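Local coordinates for intestinal fatty acid binding protein (Rattus norvegicus, PDB 1ICM), which binds long-chain fatty acids such as myristate inside a clam-shaped beta-barrel and probably helps move them within intestinal cells, at residues A[6-11]-A[32-37]; A[36-41]-A[126-131]; A[18-23]-A[117-122]. All coordinates share one frame; numbering follows the deposited sequence.

Contact 1 (A[6-11]-A[32-37]); sequences WKVDRN and AHDNLK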
loop_
_atom_site.group_PDB
_atom_site.type_symbol
_atom_site.label_atom_id
_atom_site.label_comp_id
_atom_site.label_asym_id
_atom_site.label_seq_id
_atom_site.Cartn_x
_atom_site.Cartn_y
_atom_site.Cartn_z
ATOM N N TRP A 6 1.158 12.717 0.067
ATOM C CA TRP A 6 2.364 12.072 -0.459
ATOM C C TRP A 6 2.119 11.661 -1.909
ATOM O O TRP A 6 1.048 11.149 -2.229
ATOM C CB TRP A 6 2.598 10.806 0.378
ATOM C CG TRP A 6 2.800 11.033 1.870
ATOM C CD1 TRP A 6 1.829 11.017 2.836
ATOM C CD2 TRP A 6 4.040 11.305 2.531
ATOM N NE1 TRP A 6 2.374 11.303 4.069
ATOM C CE2 TRP A 6 3.744 11.459 3.909
ATOM C CE3 TRP A 6 5.375 11.481 2.098
ATOM C CZ2 TRP A 6 4.765 11.731 4.840
ATOM C CZ3 TRP A 6 6.383 11.743 3.020
ATOM C CH2 TRP A 6 6.054 11.882 4.372
ATOM N N LYS A 7 3.112 11.841 -2.778
ATOM C CA LYS A 7 2.992 11.522 -4.196
ATOM C C LYS A 7 4.098 10.583 -4.606
ATOM O O LYS A 7 5.292 10.792 -4.348
ATOM C CB LYS A 7 3.062 12.773 -5.065
ATOM C CG LYS A 7 2.940 12.544 -6.577
ATOM C CD LYS A 7 1.514 12.476 -7.138
ATOM C CE LYS A 7 1.383 12.671 -8.653
ATOM N NZ LYS A 7 0.086 13.238 -9.096
ATOM N N VAL A 8 3.708 9.517 -5.293
ATOM C CA VAL A 8 4.756 8.576 -5.663
ATOM C C VAL A 8 5.872 9.161 -6.502
ATOM O O VAL A 8 5.585 9.948 -7.390
ATOM C CB VAL A 8 4.139 7.315 -6.279
ATOM C CG1 VAL A 8 3.580 7.641 -7.672
ATOM C CG2 VAL A 8 5.175 6.183 -6.334
ATOM N N ASP A 9 7.127 8.762 -6.242
ATOM C CA ASP A 9 8.276 9.257 -6.963
ATOM C C ASP A 9 9.007 8.167 -7.747
ATOM O O ASP A 9 9.375 8.374 -8.907
ATOM C CB ASP A 9 9.221 9.839 -5.917
ATOM C CG ASP A 9 10.469 10.386 -6.531
ATOM O OD1 ASP A 9 10.292 11.329 -7.403
ATOM O OD2 ASP A 9 11.564 10.001 -6.230
ATOM N N ARG A 10 9.264 7.002 -7.129
ATOM C CA ARG A 10 9.947 5.931 -7.836
ATOM C C ARG A 10 9.559 4.580 -7.261
ATOM O O ARG A 10 9.026 4.521 -6.144
ATOM C CB ARG A 10 11.448 6.083 -7.876
ATOM C CG ARG A 10 11.973 6.226 -6.459
ATOM C CD ARG A 10 13.416 6.748 -6.397
ATOM N NE ARG A 10 13.943 6.702 -5.032
ATOM C CZ ARG A 10 13.691 7.576 -4.036
ATOM N NH1 ARG A 10 12.917 8.641 -4.210
ATOM N NH2 ARG A 10 14.230 7.432 -2.823
ATOM N N ASN A 11 9.822 3.533 -8.035
ATOM C CA ASN A 11 9.494 2.178 -7.592
ATOM C C ASN A 11 10.713 1.295 -7.691
ATOM O O ASN A 11 11.660 1.605 -8.435
ATOM C CB ASN A 11 8.492 1.543 -8.558
ATOM C CG ASN A 11 7.276 2.415 -8.804
ATOM O OD1 ASN A 11 6.530 2.847 -7.913
ATOM N ND2 ASN A 11 7.054 2.665 -10.082
ATOM N N ALA A 32 2.574 0.781 -12.999
ATOM C CA ALA A 32 3.813 1.432 -12.685
ATOM C C ALA A 32 3.873 2.928 -12.929
ATOM O O ALA A 32 4.872 3.564 -12.579
ATOM C CB ALA A 32 4.965 0.824 -13.475
ATOM N N HIS A 33 2.828 3.465 -13.569
ATOM C CA HIS A 33 2.708 4.864 -13.849
ATOM C C HIS A 33 1.282 5.248 -13.462
ATOM O O HIS A 33 0.526 5.872 -14.235
ATOM C CB HIS A 33 2.846 5.071 -15.353
ATOM C CG HIS A 33 4.219 4.988 -15.862
ATOM N ND1 HIS A 33 4.717 3.812 -16.408
ATOM C CD2 HIS A 33 5.160 5.967 -15.923
ATOM C CE1 HIS A 33 5.954 4.095 -16.794
ATOM N NE2 HIS A 33 6.251 5.366 -16.518
ATOM N N ASP A 34 0.875 4.877 -12.244
ATOM C CA ASP A 34 -0.466 5.173 -11.789
ATOM C C ASP A 34 -0.742 6.548 -11.135
ATOM O O ASP A 34 -1.912 6.799 -10.815
ATOM C CB ASP A 34 -0.913 4.040 -10.859
ATOM C CG ASP A 34 -0.160 3.943 -9.551
ATOM O OD1 ASP A 34 0.887 4.720 -9.441
ATOM O OD2 ASP A 34 -0.514 3.188 -8.656
ATOM N N ASN A 35 0.321 7.352 -11.009
ATOM C CA ASN A 35 0.215 8.701 -10.400
ATOM C C ASN A 35 -0.432 8.622 -9.030
ATOM O O ASN A 35 -1.203 9.494 -8.668
ATOM C CB ASN A 35 -0.572 9.751 -11.236
ATOM C CG ASN A 35 0.180 10.054 -12.515
ATOM O OD1 ASN A 35 1.302 10.588 -12.470
ATOM N ND2 ASN A 35 -0.422 9.679 -13.646
ATOM N N LEU A 36 -0.125 7.580 -8.262
ATOM C CA LEU A 36 -0.779 7.448 -6.950
ATOM C C LEU A 36 -0.346 8.569 -5.980
ATOM O O LEU A 36 0.822 8.919 -5.871
ATOM C CB LEU A 36 -0.309 6.077 -6.387
ATOM C CG LEU A 36 -0.829 5.740 -5.003
ATOM C CD1 LEU A 36 -2.356 5.666 -4.926
ATOM C CD2 LEU A 36 -0.104 4.450 -4.532
ATOM N N LYS A 37 -1.346 9.043 -5.286
ATOM C CA LYS A 37 -1.231 10.088 -4.288
ATOM C C LYS A 37 -2.040 9.632 -3.077
ATOM O O LYS A 37 -3.175 9.108 -3.157
ATOM C CB LYS A 37 -1.913 11.300 -4.907
ATOM C CG LYS A 37 -2.079 12.481 -3.978
ATOM C CD LYS A 37 -2.312 13.724 -4.811
ATOM C CE LYS A 37 -3.457 14.576 -4.292
ATOM N NZ LYS A 37 -3.528 15.914 -4.912
HETATM O O HOH W 1 5.271 5.315 -10.397
#

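Contact 2 (A[36-41]-A[126-131]); sequences LKLTIT and RIFKKE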
loop_
_atom_site.group_PDB
_atom_site.type_symbol
_atom_site.label_atom_id
_atom_site.label_comp_id
_atom_site.label_asym_id
_atom_site.label_seq_id
_atom_site.Cartn_x
_atom_site.Cartn_y
_atom_site.Cartn_z
ATOM N N LEU A 36 -0.125 7.580 -8.262
ATOM C CA LEU A 36 -0.779 7.448 -6.950
ATOM C C LEU A 36 -0.346 8.569 -5.980
ATOM O O LEU A 36 0.822 8.919 -5.871
ATOM C CB LEU A 36 -0.309 6.077 -6.387
ATOM C CG LEU A 36 -0.829 5.740 -5.003
ATOM C CD1 LEU A 36 -2.356 5.666 -4.926
ATOM C CD2 LEU A 36 -0.104 4.450 -4.532
ATOM N N LYS A 37 -1.346 9.043 -5.286
ATOM C CA LYS A 37 -1.231 10.088 -4.288
ATOM C C LYS A 37 -2.040 9.632 -3.077
ATOM O O LYS A 37 -3.175 9.108 -3.157
ATOM C CB LYS A 37 -1.913 11.300 -4.907
ATOM C CG LYS A 37 -2.079 12.481 -3.978
ATOM C CD LYS A 37 -2.312 13.724 -4.811
ATOM C CE LYS A 37 -3.457 14.576 -4.292
ATOM N NZ LYS A 37 -3.528 15.914 -4.912
ATOM N N LEU A 38 -1.427 9.827 -1.897
ATOM C CA LEU A 38 -2.126 9.424 -0.677
ATOM C C LEU A 38 -2.221 10.629 0.260
ATOM O O LEU A 38 -1.239 11.378 0.451
ATOM C CB LEU A 38 -1.226 8.405 0.083
ATOM C CG LEU A 38 -0.915 7.098 -0.657
ATOM C CD1 LEU A 38 0.057 6.275 0.171
ATOM C CD2 LEU A 38 -2.225 6.321 -0.807
ATOM N N THR A 39 -3.404 10.786 0.860
ATOM C CA THR A 39 -3.583 11.875 1.808
ATOM C C THR A 39 -3.885 11.144 3.111
ATOM O O THR A 39 -4.911 10.470 3.208
ATOM C CB THR A 39 -4.699 12.867 1.398
ATOM O OG1 THR A 39 -4.317 13.530 0.199
ATOM C CG2 THR A 39 -4.939 13.887 2.498
ATOM N N ILE A 40 -2.981 11.281 4.096
ATOM C CA ILE A 40 -3.099 10.582 5.377
ATOM C C ILE A 40 -3.446 11.474 6.540
ATOM O O ILE A 40 -2.783 12.488 6.768
ATOM C CB ILE A 40 -1.819 9.795 5.696
ATOM C CG1 ILE A 40 -1.612 8.794 4.563
ATOM C CG2 ILE A 40 -1.998 9.048 7.015
ATOM C CD1 ILE A 40 -0.215 8.206 4.471
ATOM N N THR A 41 -4.474 11.074 7.264
ATOM C CA THR A 41 -4.861 11.858 8.415
ATOM C C THR A 41 -5.194 10.897 9.538
ATOM O O THR A 41 -5.721 9.823 9.270
ATOM C CB THR A 41 -6.063 12.756 8.165
ATOM O OG1 THR A 41 -7.156 11.970 7.782
ATOM C CG2 THR A 41 -5.725 13.713 7.042
ATOM N N ARG A 126 7.672 1.149 -3.136
ATOM C CA ARG A 126 7.121 2.360 -3.739
ATOM C C ARG A 126 7.577 3.495 -2.823
ATOM O O ARG A 126 7.275 3.446 -1.637
ATOM C CB ARG A 126 5.611 2.359 -3.883
ATOM C CG ARG A 126 5.214 1.182 -4.782
ATOM C CD ARG A 126 3.923 1.431 -5.561
ATOM N NE ARG A 126 4.184 2.268 -6.733
ATOM C CZ ARG A 126 3.153 2.738 -7.412
ATOM N NH1 ARG A 126 1.919 2.398 -6.984
ATOM N NH2 ARG A 126 3.365 3.475 -8.492
ATOM N N ILE A 127 8.313 4.465 -3.347
ATOM C CA ILE A 127 8.768 5.587 -2.507
ATOM C C ILE A 127 8.041 6.895 -2.858
ATOM O O ILE A 127 7.981 7.277 -4.033
ATOM C CB ILE A 127 10.281 5.643 -2.683
ATOM C CG1 ILE A 127 10.884 4.310 -2.200
ATOM C CG2 ILE A 127 10.856 6.874 -1.965
ATOM C CD1 ILE A 127 12.307 4.042 -2.676
ATOM N N PHE A 128 7.486 7.622 -1.878
ATOM C CA PHE A 128 6.735 8.846 -2.111
ATOM C C PHE A 128 7.431 10.086 -1.581
ATOM O O PHE A 128 8.184 9.956 -0.604
ATOM C CB PHE A 128 5.440 8.766 -1.278
ATOM C CG PHE A 128 4.584 7.556 -1.622
ATOM C CD1 PHE A 128 4.962 6.247 -1.288
ATOM C CD2 PHE A 128 3.376 7.717 -2.306
ATOM C CE1 PHE A 128 4.163 5.142 -1.625
ATOM C CE2 PHE A 128 2.567 6.631 -2.664
ATOM C CZ PHE A 128 2.966 5.334 -2.319
ATOM N N LYS A 129 7.186 11.250 -2.204
ATOM C CA LYS A 129 7.767 12.495 -1.735
ATOM C C LYS A 129 6.648 13.288 -1.126
ATOM O O LYS A 129 5.518 13.182 -1.562
ATOM C CB LYS A 129 8.415 13.313 -2.828
ATOM C CG LYS A 129 9.873 12.931 -3.020
ATOM C CD LYS A 129 10.448 13.698 -4.198
ATOM C CE LYS A 129 11.695 13.029 -4.760
ATOM N NZ LYS A 129 12.715 12.790 -3.720
ATOM N N LYS A 130 6.945 14.058 -0.087
ATOM C CA LYS A 130 5.879 14.848 0.508
ATOM C C LYS A 130 5.632 16.061 -0.385
ATOM O O LYS A 130 6.558 16.653 -0.937
ATOM C CB LYS A 130 6.303 15.316 1.896
ATOM C CG LYS A 130 5.175 15.288 2.917
ATOM C CD LYS A 130 5.750 15.732 4.256
ATOM C CE LYS A 130 4.957 15.326 5.472
ATOM N NZ LYS A 130 5.848 15.379 6.643
ATOM N N GLU A 131 4.362 16.428 -0.558
ATOM C CA GLU A 131 3.885 17.551 -1.357
ATOM C C GLU A 131 4.260 18.890 -0.730
ATOM O O GLU A 131 3.653 19.914 -1.141
ATOM C CB GLU A 131 2.342 17.525 -1.415
ATOM C CG GLU A 131 1.719 18.419 -2.497
ATOM C CD GLU A 131 1.419 17.654 -3.754
ATOM O OE1 GLU A 131 2.414 16.864 -4.078
ATOM O OE2 GLU A 131 0.364 17.761 -4.373
ATOM O OXT GLU A 131 5.131 18.914 0.168
#

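Contact 3 (A[18-23]-A[117-122]); sequences MEKMGI and YTYEGV. With MYR (myristic acid), chain B.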
loop_
_atom_site.group_PDB
_atom_site.type_symbol
_atom_site.label_atom_id
_atom_site.label_comp_id
_atom_site.label_asym_id
_atom_site.label_seq_id
_atom_site.Cartn_x
_atom_site.Cartn_y
_atom_site.Cartn_z
ATOM N N MET A 18 4.198 -7.267 -9.415
ATOM C CA MET A 18 2.852 -7.379 -9.977
ATOM C C MET A 18 2.668 -8.656 -10.805
ATOM O O MET A 18 1.594 -9.240 -10.806
ATOM C CB MET A 18 2.547 -6.179 -10.890
ATOM C CG MET A 18 2.304 -4.942 -10.041
ATOM S SD MET A 18 1.663 -3.525 -10.994
ATOM C CE MET A 18 3.224 -2.872 -11.609
ATOM N N GLU A 19 3.720 -9.086 -11.483
ATOM C CA GLU A 19 3.663 -10.329 -12.275
ATOM C C GLU A 19 3.328 -11.514 -11.366
ATOM O O GLU A 19 2.488 -12.350 -11.672
ATOM C CB GLU A 19 5.027 -10.581 -12.934
ATOM C CG GLU A 19 5.166 -11.879 -13.739
ATOM C CD GLU A 19 6.464 -11.885 -14.531
ATOM O OE1 GLU A 19 7.508 -12.229 -13.802
ATOM O OE2 GLU A 19 6.563 -11.577 -15.707
ATOM N N LYS A 20 3.968 -11.579 -10.197
ATOM C CA LYS A 20 3.723 -12.638 -9.222
ATOM C C LYS A 20 2.292 -12.722 -8.707
ATOM O O LYS A 20 1.741 -13.795 -8.438
ATOM C CB LYS A 20 4.686 -12.452 -8.052
ATOM C CG LYS A 20 5.021 -13.711 -7.266
ATOM C CD LYS A 20 5.990 -14.670 -7.939
ATOM C CE LYS A 20 6.160 -15.953 -7.128
ATOM N NZ LYS A 20 7.182 -16.822 -7.720
ATOM N N MET A 21 1.677 -11.548 -8.557
ATOM C CA MET A 21 0.314 -11.363 -8.085
ATOM C C MET A 21 -0.694 -11.796 -9.128
ATOM O O MET A 21 -1.858 -11.947 -8.778
ATOM C CB MET A 21 0.024 -9.900 -7.681
ATOM C CG MET A 21 0.777 -9.542 -6.393
ATOM S SD MET A 21 -0.107 -10.050 -4.890
ATOM C CE MET A 21 -1.693 -9.206 -5.169
ATOM N N GLY A 22 -0.195 -11.973 -10.361
ATOM C CA GLY A 22 -1.058 -12.410 -11.432
ATOM C C GLY A 22 -1.510 -11.280 -12.360
ATOM O O GLY A 22 -2.471 -11.453 -13.104
ATOM N N ILE A 23 -0.849 -10.125 -12.351
ATOM C CA ILE A 23 -1.268 -9.014 -13.228
ATOM C C ILE A 23 -0.642 -9.100 -14.610
ATOM O O ILE A 23 0.556 -9.339 -14.754
ATOM C CB ILE A 23 -1.070 -7.645 -12.582
ATOM C CG1 ILE A 23 -2.068 -7.458 -11.441
ATOM C CG2 ILE A 23 -1.254 -6.522 -13.599
ATOM C CD1 ILE A 23 -1.446 -7.641 -10.066
ATOM N N TYR A 117 6.612 -3.988 0.153
ATOM C CA TYR A 117 5.711 -5.137 0.161
ATOM C C TYR A 117 6.516 -6.437 -0.066
ATOM O O TYR A 117 7.534 -6.474 -0.774
ATOM C CB TYR A 117 4.695 -5.129 -1.022
ATOM C CG TYR A 117 4.001 -3.824 -1.393
ATOM C CD1 TYR A 117 3.207 -3.157 -0.455
ATOM C CD2 TYR A 117 4.103 -3.287 -2.678
ATOM C CE1 TYR A 117 2.548 -1.967 -0.777
ATOM C CE2 TYR A 117 3.432 -2.107 -3.021
ATOM C CZ TYR A 117 2.666 -1.435 -2.062
ATOM O OH TYR A 117 2.015 -0.258 -2.370
ATOM N N THR A 118 5.980 -7.534 0.449
ATOM C CA THR A 118 6.567 -8.837 0.158
ATOM C C THR A 118 5.410 -9.807 -0.127
ATOM O O THR A 118 4.365 -9.806 0.530
ATOM C CB THR A 118 7.448 -9.473 1.273
ATOM O OG1 THR A 118 6.663 -9.569 2.450
ATOM C CG2 THR A 118 8.700 -8.646 1.556
ATOM N N TYR A 119 5.654 -10.662 -1.111
ATOM C CA TYR A 119 4.665 -11.653 -1.487
ATOM C C TYR A 119 5.365 -12.825 -2.197
ATOM O O TYR A 119 6.130 -12.609 -3.155
ATOM C CB TYR A 119 3.626 -11.042 -2.452
ATOM C CG TYR A 119 2.597 -12.038 -2.952
ATOM C CD1 TYR A 119 1.529 -12.447 -2.148
ATOM C CD2 TYR A 119 2.646 -12.482 -4.268
ATOM C CE1 TYR A 119 0.520 -13.328 -2.540
ATOM C CE2 TYR A 119 1.632 -13.346 -4.693
ATOM C CZ TYR A 119 0.608 -13.787 -3.851
ATOM O OH TYR A 119 -0.374 -14.634 -4.316
ATOM N N GLU A 120 5.162 -14.031 -1.649
ATOM C CA GLU A 120 5.690 -15.265 -2.179
ATOM C C GLU A 120 7.134 -15.194 -2.508
ATOM O O GLU A 120 7.548 -15.654 -3.556
ATOM C CB GLU A 120 4.929 -15.655 -3.444
ATOM C CG GLU A 120 3.508 -16.114 -3.117
ATOM C CD GLU A 120 3.562 -17.406 -2.350
ATOM O OE1 GLU A 120 3.929 -18.410 -3.120
ATOM O OE2 GLU A 120 3.293 -17.498 -1.162
ATOM N N GLY A 121 7.915 -14.565 -1.645
ATOM C CA GLY A 121 9.338 -14.485 -1.943
ATOM C C GLY A 121 9.837 -13.324 -2.794
ATOM O O GLY A 121 11.044 -13.255 -3.101
ATOM N N VAL A 122 8.934 -12.389 -3.152
ATOM C CA VAL A 122 9.377 -11.248 -3.956
ATOM C C VAL A 122 9.058 -9.988 -3.141
ATOM O O VAL A 122 8.004 -9.902 -2.477
ATOM C CB VAL A 122 8.529 -11.161 -5.236
ATOM C CG1 VAL A 122 9.031 -10.011 -6.103
ATOM C CG2 VAL A 122 8.713 -12.472 -5.999
HETATM C C1 MYR B . -3.863 1.307 3.212
HETATM O O1 MYR B . -3.680 2.335 2.453
HETATM O O2 MYR B . -3.392 1.269 4.319
HETATM C C2 MYR B . -4.714 0.192 2.611
HETATM C C3 MYR B . -4.001 -1.136 2.445
HETATM C C4 MYR B . -2.817 -1.104 1.485
HETATM C C5 MYR B . -2.139 -2.456 1.259
HETATM C C6 MYR B . -1.247 -2.410 0.017
HETATM C C7 MYR B . -1.165 -3.701 -0.784
HETATM C C8 MYR B . -1.260 -3.400 -2.278
HETATM C C9 MYR B . -0.220 -4.147 -3.081
HETATM C C10 MYR B . 0.084 -3.509 -4.426
HETATM C C11 MYR B . -0.727 -4.153 -5.532
HETATM C C12 MYR B . -0.776 -3.403 -6.852
HETATM C C13 MYR B . -1.712 -4.120 -7.810
HETATM C C14 MYR B . -1.684 -3.613 -9.242
HETATM O O HOH W 2 -0.550 -15.036 -7.155
#

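Contact 1 (A[6-11]-A[32-37])
The helical lid of this fatty-acid-binding beta-barrel rejoins the sheet here: Lys7 and Lys37 face each other as an antiparallel, non-hydrogen-bonded pair where strand 4-12 meets the start of strand 37-43. On one side of that pair Lys37 CA sits 3.2 Å from Trp6 O, a CH...O contact; on the other, Val8 N donates an almost straight bond to Leu36 O (3.0 Å, 173° at the hydrogen). Val8 CG1 stands between the backbone N and the carbonyl carbon (chi1 71°), which places this methyl 3.5 Å from Leu36 O. The Lys7 chain bends at its second torsion, takes CD past Leu36 O and Lys37 CB, and runs alongside Asn35, where NZ comes within 4.0 Å of Asn35 O, a near approach and not a hydrogen bond. Replacing Lys7 by an alanine removes this chain and would probably leave the Leu36 carbonyl and Lys37 CB barer toward solvent. Before the strand starts, Asp34 forms an Asx turn: Leu36 N reaches OD1 of Asp34 at 3.3 Å from above the carboxylate plane, while Arg126 makes a salt bridge to that same OD1. Further along, past the classic beta bulge in which Asp9 and Arg10 both face Ile127, Asn11 OD1 accepts from Arg126 NE. Asn11 ND2 makes a weak bond to Ala32 O, and a water bridges the same two atoms, donating to Ala32 O at 2.8 Å.

Contact 2 (A[36-41]-A[126-131])
Leu36 and Leu38 meet Phe128 through apolar side chains alone, reaching across the inner side of the barrel wall. Strand 4-12 lies between strands 37-43 and 122-130 in the sheet, and the closest CA atoms, those of Lys37 and Phe128, are 8.4 Å apart; the side chains of the leucines and the phenylalanine, pointing toward each other, close that gap. Leu36 brings its CD2 methyl to the edge of the Phe128 ring, near the ring plane, 3.9 Å from CZ. Leu38 crosses the phenylalanine at about a right angle and lays CD1 3.8 Å from Phe128 CE2. The two methyls thus share one corner of the ring, CE2 and CZ. With CG anti to the carbonyl carbon (chi1 -58°), Phe128 swings that corner toward the leucines. Strand 112-119 adds Gln115, which touches both Leu38 and Phe128.

The second kind of contact is a methyl against a cation. Leu36 CD2 also lies 3.8 Å from NH1 of Arg126, so a single methyl bridges ring and guanidinium. A bend at the third torsion (80°) carries the guanidinium there, and it is fixed by polar partners: NE donates to Asn11 OD1 and NH2 pairs with Asp34.

The third is electrostatic and loose. Lys37 NZ approaches OE2 of Glu131, the C-terminal residue, to 4.3 Å, beyond salt-bridge range, at the outer margin.

Taken together, the contact combines three chemistries. The leucines and the phenylalanine form a greasy patch, with the side chain of Leu38 about 5 Å from the bound myristate; the buried arginine's positive charge is probably balanced by Asp34; and the lysine-glutamate pair on the outside can add little more than a weak attraction.

Contact 3 (A[18-23]-A[117-122])
The Tyr119 ring is held between two side chains: Met21 SD lies over one face, 3.6 Å from the centroid and 8° off the normal, a Met-aromatic contact, and CG of the adjacent Glu120 covers the opposite face. At the ring edge Lys20 O comes to 3.8 Å from CE2 of Tyr119, and a water in the ring plane joins the two residues, 2.9 Å from Tyr119 OH and donating to Lys20 O. In Met21 a bend at the second torsion (-84°) lays the sulfur on the ring, and one at the third (-55°) takes the methyl away. The other flat group, the ring of Tyr117, faces the ligand, with myristate C9 centred 4.0 Å above its plane.

Lys20 spans the turn with its aliphatic length. Its CG is 4.0 Å from Tyr119 CD2, its CD meets Val122 CG2 at the same separation, and its CE passes Glu120 O at 3.8 Å. The turn, a type I' from Tyr119 to Val122, connects strands 112-119 and 122-130; opposite it, helix 14-21 ends in a Schellman motif at Gly22. The methyl end of the ligand lies against this same segment 18-23, C14 3.8 Å from Met18 SD and also near Ile23 CD1, while the ligand's carboxylate is bound by Arg106.

Sulfur on a ring, methylene against methyl and one bridging water join the lid to the hairpin without a direct hydrogen bond between the two segments. Such a joint probably depends on shape and dispersion more than on charge.

From the N terminus, strand 4-12 leads into the two helices of the lid, and contact 1 closes that first loop by bringing 32-37 back beside 6-11. Contact 2 starts on Leu36 and Lys37, where contact 1 stops, and closes a much longer loop that takes in most of the barrel and ends at the C terminus. A probable hydrogen bond from Trp6 N to Leu38 O (2.8 Å) ties contacts 1 and 2 directly. Contact 3 crosses both: 18-23 falls within the first loop and 117-122 within the second, so it fastens the end of the first helix to the last hairpin, with its centre about 22 Å from that of contact 2.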